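Local coordinates for protein prophage lambdalm01, antigen B (Listeria monocytogenes, PDB 4ACV) that probably acts as a phage tail terminator, assembling into a six-chain oligomer that would stop tail-tube growth and cap the finished tail, at residues L80-F85 with V96-K101; R8-V13 with V25-R30. All blocks are in the same frame, centred on the assembly; numbering follows the deposited sequence.

Interaction 1. Residues L80-F85 with V96-K101; sequences LIQMGF and VRHCGK
V96 carries the apolar half of this contact, directing its side chain at the last turn of helix 71-82. With CG1 anti to the backbone N (chi1 -180°), both methyls are spread around one carbonyl: I81 O lies 3.6 Å from V96 CG1 and 3.7 Å from V96 CG2. The same oxygen accepts the backbone hydrogen bond of G84 N at 3.1 Å. V96 CG1 also reaches I81 CG2 at 4.0 Å, the two side chains crossing at about a right angle. On its other branch, V96 CG2 stands 4.3 Å from F85 CE1, obliquely to the ring. F85 follows G84, whose positive phi (99°) takes the chain out of the helix.

R97 turns away from the helix and forms a salt bridge with E118 of strand 110-122. At H98 polar groups come close without bonding to each other. H98 NE2 is 3.4 Å from Q82 NE2, but the angle is too poor for a hydrogen bond, and amide and imidazole planes stand 63° apart. D78 OD2 links the two nitrogens through a weak hydrogen bond to each, while Q82 NE2 also donates to the backbone of a neighbouring chain.

G100 turns the corner, and with K101 pairs with a strand of a neighbouring chain. Overall, a helix C-terminus packs on an antiparallel sheet, in an alpha+beta subunit assigned to the tail-terminator clan.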
loop_
_atom_site.group_PDB
_atom_site.type_symbol
_atom_site.label_atom_id
_atom_site.label_comp_id
_atom_site.label_asym_id
_atom_site.label_seq_id
_atom_site.Cartn_x
_atom_site.Cartn_y
_atom_site.Cartn_z
ATOM N N LEU B 80 -16.949 27.247 6.673
ATOM C CA LEU B 80 -18.212 27.122 5.962
ATOM C C LEU B 80 -18.586 25.654 5.738
ATOM O O LEU B 80 -19.717 25.250 6.000
ATOM C CB LEU B 80 -18.170 27.883 4.637
ATOM C CG LEU B 80 -18.172 29.404 4.838
ATOM C CD1 LEU B 80 -17.939 30.163 3.525
ATOM C CD2 LEU B 80 -19.461 29.859 5.527
ATOM N N ILE B 81 -17.627 24.864 5.274
ATOM C CA ILE B 81 -17.870 23.453 5.011
ATOM C C ILE B 81 -18.311 22.714 6.286
ATOM O O ILE B 81 -19.247 21.913 6.254
ATOM C CB ILE B 81 -16.631 22.781 4.382
ATOM C CG1 ILE B 81 -16.338 23.371 3.001
ATOM C CG2 ILE B 81 -16.836 21.303 4.264
ATOM C CD1 ILE B 81 -14.990 22.951 2.437
ATOM N N GLN B 82 -17.653 23.002 7.408
ATOM C CA GLN B 82 -18.046 22.403 8.686
ATOM C C GLN B 82 -19.418 22.854 9.194
ATOM O O GLN B 82 -20.025 22.169 10.010
ATOM C CB GLN B 82 -17.005 22.697 9.758
ATOM C CG GLN B 82 -15.697 21.993 9.548
ATOM C CD GLN B 82 -14.823 22.082 10.760
ATOM O OE1 GLN B 82 -15.038 21.365 11.735
ATOM N NE2 GLN B 82 -13.834 22.971 10.720
ATOM N N MET B 83 -19.881 24.016 8.739
ATOM C CA MET B 83 -21.194 24.541 9.107
ATOM C C MET B 83 -22.294 23.799 8.356
ATOM O O MET B 83 -23.466 23.939 8.664
ATOM C CB MET B 83 -21.281 26.044 8.804
ATOM C CG MET B 83 -20.820 26.959 9.937
ATOM S SD MET B 83 -20.942 28.739 9.546
ATOM C CE MET B 83 -22.553 28.833 8.767
ATOM N N GLY B 84 -21.913 23.014 7.357
ATOM C CA GLY B 84 -22.876 22.205 6.640
ATOM C C GLY B 84 -23.325 22.804 5.327
ATOM O O GLY B 84 -22.958 23.921 4.968
ATOM N N PHE B 85 -24.123 22.030 4.605
ATOM C CA PHE B 85 -24.658 22.424 3.311
ATOM C C PHE B 85 -25.972 21.677 3.125
ATOM O O PHE B 85 -26.117 20.562 3.616
ATOM C CB PHE B 85 -23.664 22.079 2.195
ATOM C CG PHE B 85 -22.948 20.764 2.399
ATOM C CD1 PHE B 85 -21.771 20.702 3.146
ATOM C CD2 PHE B 85 -23.448 19.589 1.848
ATOM C CE1 PHE B 85 -21.100 19.495 3.329
ATOM C CE2 PHE B 85 -22.788 18.375 2.037
ATOM C CZ PHE B 85 -21.612 18.328 2.777
ATOM N N VAL B 96 -19.705 16.494 9.498
ATOM C CA VAL B 96 -18.618 16.925 8.635
ATOM C C VAL B 96 -17.328 16.834 9.438
ATOM O O VAL B 96 -17.211 17.447 10.490
ATOM C CB VAL B 96 -18.823 18.385 8.158
ATOM C CG1 VAL B 96 -17.672 18.823 7.252
ATOM C CG2 VAL B 96 -20.188 18.544 7.458
ATOM N N ARG B 97 -16.374 16.053 8.943
ATOM C CA ARG B 97 -15.133 15.790 9.659
ATOM C C ARG B 97 -13.905 16.075 8.804
ATOM O O ARG B 97 -13.897 15.782 7.610
ATOM C CB ARG B 97 -15.050 14.310 10.056
ATOM C CG ARG B 97 -16.037 13.840 11.079
ATOM C CD ARG B 97 -15.797 12.363 11.359
ATOM N NE ARG B 97 -17.039 11.623 11.570
ATOM C CZ ARG B 97 -17.828 11.173 10.596
ATOM N NH1 ARG B 97 -17.521 11.397 9.326
ATOM N NH2 ARG B 97 -18.933 10.500 10.893
ATOM N N HIS B 98 -12.864 16.626 9.420
ATOM C CA HIS B 98 -11.542 16.558 8.820
ATOM C C HIS B 98 -11.135 15.108 8.911
ATOM O O HIS B 98 -11.279 14.470 9.949
ATOM C CB HIS B 98 -10.516 17.403 9.564
ATOM C CG HIS B 98 -10.783 18.873 9.500
ATOM N ND1 HIS B 98 -10.815 19.571 8.313
ATOM C CD2 HIS B 98 -11.003 19.781 10.478
ATOM C CE1 HIS B 98 -11.058 20.844 8.564
ATOM N NE2 HIS B 98 -11.182 20.997 9.867
ATOM N N CYS B 99 -10.635 14.591 7.805
ATOM C CA CYS B 99 -10.258 13.213 7.736
ATOM C C CYS B 99 -9.333 13.048 6.558
ATOM O O CYS B 99 -9.668 13.427 5.436
ATOM C CB CYS B 99 -11.505 12.350 7.553
ATOM S SG CYS B 99 -11.148 10.593 7.385
ATOM N N GLY B 100 -8.166 12.474 6.821
ATOM C CA GLY B 100 -7.195 12.223 5.778
ATOM C C GLY B 100 -6.134 13.307 5.645
ATOM O O GLY B 100 -5.823 14.036 6.592
ATOM N N LYS B 101 -5.587 13.407 4.439
ATOM C CA LYS B 101 -4.438 14.256 4.156
ATOM C C LYS B 101 -4.717 15.744 4.276
ATOM O O LYS B 101 -5.690 16.272 3.729
ATOM C CB LYS B 101 -3.841 13.903 2.793
ATOM C CG LYS B 101 -2.922 12.684 2.880
ATOM C CD LYS B 101 -2.648 12.051 1.527
#

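Interaction 2. Residues R8-V13 with V25-R30; sequences RVLEAV and VSIVMR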
loop_
_atom_site.group_PDB
_atom_site.type_symbol
_atom_site.label_atom_id
_atom_site.label_comp_id
_atom_site.label_asym_id
_atom_site.label_seq_id
_atom_site.Cartn_x
_atom_site.Cartn_y
_atom_site.Cartn_z
ATOM N N ARG B 8 -23.779 15.314 -6.921
ATOM C CA ARG B 8 -24.795 16.010 -6.151
ATOM C C ARG B 8 -24.181 16.591 -4.874
ATOM O O ARG B 8 -24.500 17.715 -4.471
ATOM C CB ARG B 8 -25.912 15.038 -5.790
ATOM C CG ARG B 8 -27.295 15.604 -5.936
ATOM C CD ARG B 8 -27.631 15.875 -7.387
ATOM N NE ARG B 8 -28.886 15.233 -7.757
ATOM C CZ ARG B 8 -30.079 15.633 -7.331
ATOM N NH1 ARG B 8 -30.173 16.676 -6.518
ATOM N NH2 ARG B 8 -31.175 14.992 -7.716
ATOM N N VAL B 9 -23.300 15.818 -4.238
ATOM C CA VAL B 9 -22.607 16.283 -3.036
ATOM C C VAL B 9 -21.598 17.396 -3.367
ATOM O O VAL B 9 -21.539 18.409 -2.673
ATOM C CB VAL B 9 -21.937 15.118 -2.262
ATOM C CG1 VAL B 9 -21.147 15.655 -1.078
ATOM C CG2 VAL B 9 -22.989 14.115 -1.792
ATOM N N LEU B 10 -20.821 17.203 -4.430
ATOM C CA LEU B 10 -19.990 18.266 -4.989
ATOM C C LEU B 10 -20.777 19.566 -5.165
ATOM O O LEU B 10 -20.381 20.623 -4.655
ATOM C CB LEU B 10 -19.385 17.851 -6.330
ATOM C CG LEU B 10 -18.204 16.875 -6.270
ATOM C CD1 LEU B 10 -17.663 16.582 -7.667
ATOM C CD2 LEU B 10 -17.093 17.387 -5.365
ATOM N N GLU B 11 -21.892 19.485 -5.884
ATOM C CA GLU B 11 -22.720 20.655 -6.121
ATOM C C GLU B 11 -23.235 21.300 -4.840
ATOM O O GLU B 11 -23.255 22.527 -4.724
ATOM C CB GLU B 11 -23.882 20.327 -7.061
ATOM C CG GLU B 11 -23.563 20.604 -8.520
ATOM C CD GLU B 11 -23.026 22.015 -8.750
ATOM O OE1 GLU B 11 -23.275 22.913 -7.908
ATOM O OE2 GLU B 11 -22.348 22.228 -9.777
ATOM N N ALA B 12 -23.664 20.479 -3.886
ATOM C CA ALA B 12 -24.191 21.005 -2.632
ATOM C C ALA B 12 -23.138 21.888 -1.960
ATOM O O ALA B 12 -23.440 22.977 -1.507
ATOM C CB ALA B 12 -24.640 19.863 -1.689
ATOM N N VAL B 13 -21.896 21.411 -1.933
ATOM C CA VAL B 13 -20.794 22.127 -1.300
ATOM C C VAL B 13 -20.394 23.384 -2.079
ATOM O O VAL B 13 -20.218 24.448 -1.492
ATOM C CB VAL B 13 -19.562 21.203 -1.111
ATOM C CG1 VAL B 13 -18.413 21.947 -0.409
ATOM C CG2 VAL B 13 -19.957 19.966 -0.338
ATOM N N VAL B 25 -15.704 28.461 -6.530
ATOM C CA VAL B 25 -15.012 27.200 -6.373
ATOM C C VAL B 25 -15.411 26.237 -7.489
ATOM O O VAL B 25 -16.581 26.107 -7.823
ATOM C CB VAL B 25 -15.348 26.574 -5.006
ATOM C CG1 VAL B 25 -14.690 25.210 -4.850
ATOM C CG2 VAL B 25 -14.922 27.500 -3.881
ATOM N N SER B 26 -14.425 25.572 -8.070
ATOM C CA SER B 26 -14.676 24.578 -9.101
ATOM C C SER B 26 -14.855 23.189 -8.482
ATOM O O SER B 26 -14.215 22.874 -7.482
ATOM C CB SER B 26 -13.510 24.562 -10.088
ATOM O OG SER B 26 -13.761 23.692 -11.172
ATOM N N ILE B 27 -15.721 22.362 -9.070
ATOM C CA ILE B 27 -15.895 20.980 -8.613
ATOM C C ILE B 27 -15.130 20.010 -9.507
ATOM O O ILE B 27 -15.216 18.791 -9.357
ATOM C CB ILE B 27 -17.375 20.553 -8.540
ATOM C CG1 ILE B 27 -18.011 20.515 -9.930
ATOM C CG2 ILE B 27 -18.158 21.468 -7.612
ATOM C CD1 ILE B 27 -19.383 19.850 -9.932
ATOM N N VAL B 28 -14.377 20.564 -10.444
ATOM C CA VAL B 28 -13.524 19.756 -11.293
ATOM C C VAL B 28 -12.070 19.862 -10.847
ATOM O O VAL B 28 -11.480 20.943 -10.839
ATOM C CB VAL B 28 -13.648 20.176 -12.768
ATOM C CG1 VAL B 28 -12.630 19.439 -13.619
ATOM C CG2 VAL B 28 -15.076 19.946 -13.266
ATOM N N MET B 29 -11.503 18.730 -10.465
ATOM C CA MET B 29 -10.102 18.668 -10.091
ATOM C C MET B 29 -9.237 18.858 -11.338
ATOM O O MET B 29 -9.512 18.267 -12.379
ATOM C CB MET B 29 -9.801 17.320 -9.417
ATOM C CG MET B 29 -8.411 17.241 -8.801
ATOM S SD MET B 29 -8.036 18.710 -7.795
ATOM C CE MET B 29 -6.276 18.470 -7.546
ATOM N N ARG B 30 -8.212 19.697 -11.241
ATOM C CA ARG B 30 -7.275 19.913 -12.348
ATOM C C ARG B 30 -5.893 19.483 -11.897
ATOM O O ARG B 30 -5.466 19.818 -10.792
ATOM C CB ARG B 30 -7.239 21.382 -12.779
ATOM C CG ARG B 30 -8.470 21.871 -13.532
#
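L10 and I27 meet beside an ST turn, in which S26 OG accepts a hydrogen bond from V28 N at 3.3 Å with an N-H...O angle of 161°. This bond spans I27 and helps to fix the bend from which the isoleucine projects toward helix 6-19. No hydrogen bond joins the two segments themselves; the evidence for their association is a set of van der Waals approaches, aliphatic carbons meeting each other and carbonyl or carboxylate oxygens, with 175 Å² buried in total.

I27 supplies the second segment's whole share of that surface. At chi1 66° its CG1 lies between both backbone neighbours, leaving CG2 and CD1 each within reach of L10 CB. I27 CB lies 4.0 Å from L10 CB, and I27 CG2 is 3.8 Å from the helical carbonyl L10 O. The other branch carries I27 CD1 to 4.1 Å from L10 CB. In return L10 CD1 rests 3.7 Å from I27 O, giving two reciprocal methyl-to-carbonyl approaches.

E11 extends this packing with a single contact. Its CB points away from I27, but the chain bends at chi2 (-52°) and brings the carboxylate back, leaving E11 OE2 3.8 Å from I27 CD1, a van der Waals contact, not a polar bond to I27.

Neighbours place the pair in the fold. L10 also touches M42 of strand 37-48, S26 has backbone hydrogen bonds to T38 and I40, and R14 NE donates to V25 O. Beyond the turn, M29 and R30 form a parallel ladder with a strand of a neighbouring chain. Thus the contact packs an ST-turn connection against the N-terminal helix, and leads straight into a beta ladder between chains of the oligomer.

In the fold
Both interactions are buried contacts, each with its centre about 7 Å from that of the chain, and their own centres lie about 14 Å apart. Interaction 1 sets helix 71-82 against strand 92-99, whereas interaction 2 sets helix 6-19 against a segment that is mostly loop. They share packing: F85 CD2 lies 3.7 Å from A12 CB, and F85 CE1 is 3.9 Å from V13 CG2, so the loop after one helix meets the other helix. Polar groups crowd one end of interaction 1, while interaction 2 is mainly aliphatic. Each second segment ends in an intersubunit ladder, antiparallel in interaction 1 and parallel in interaction 2.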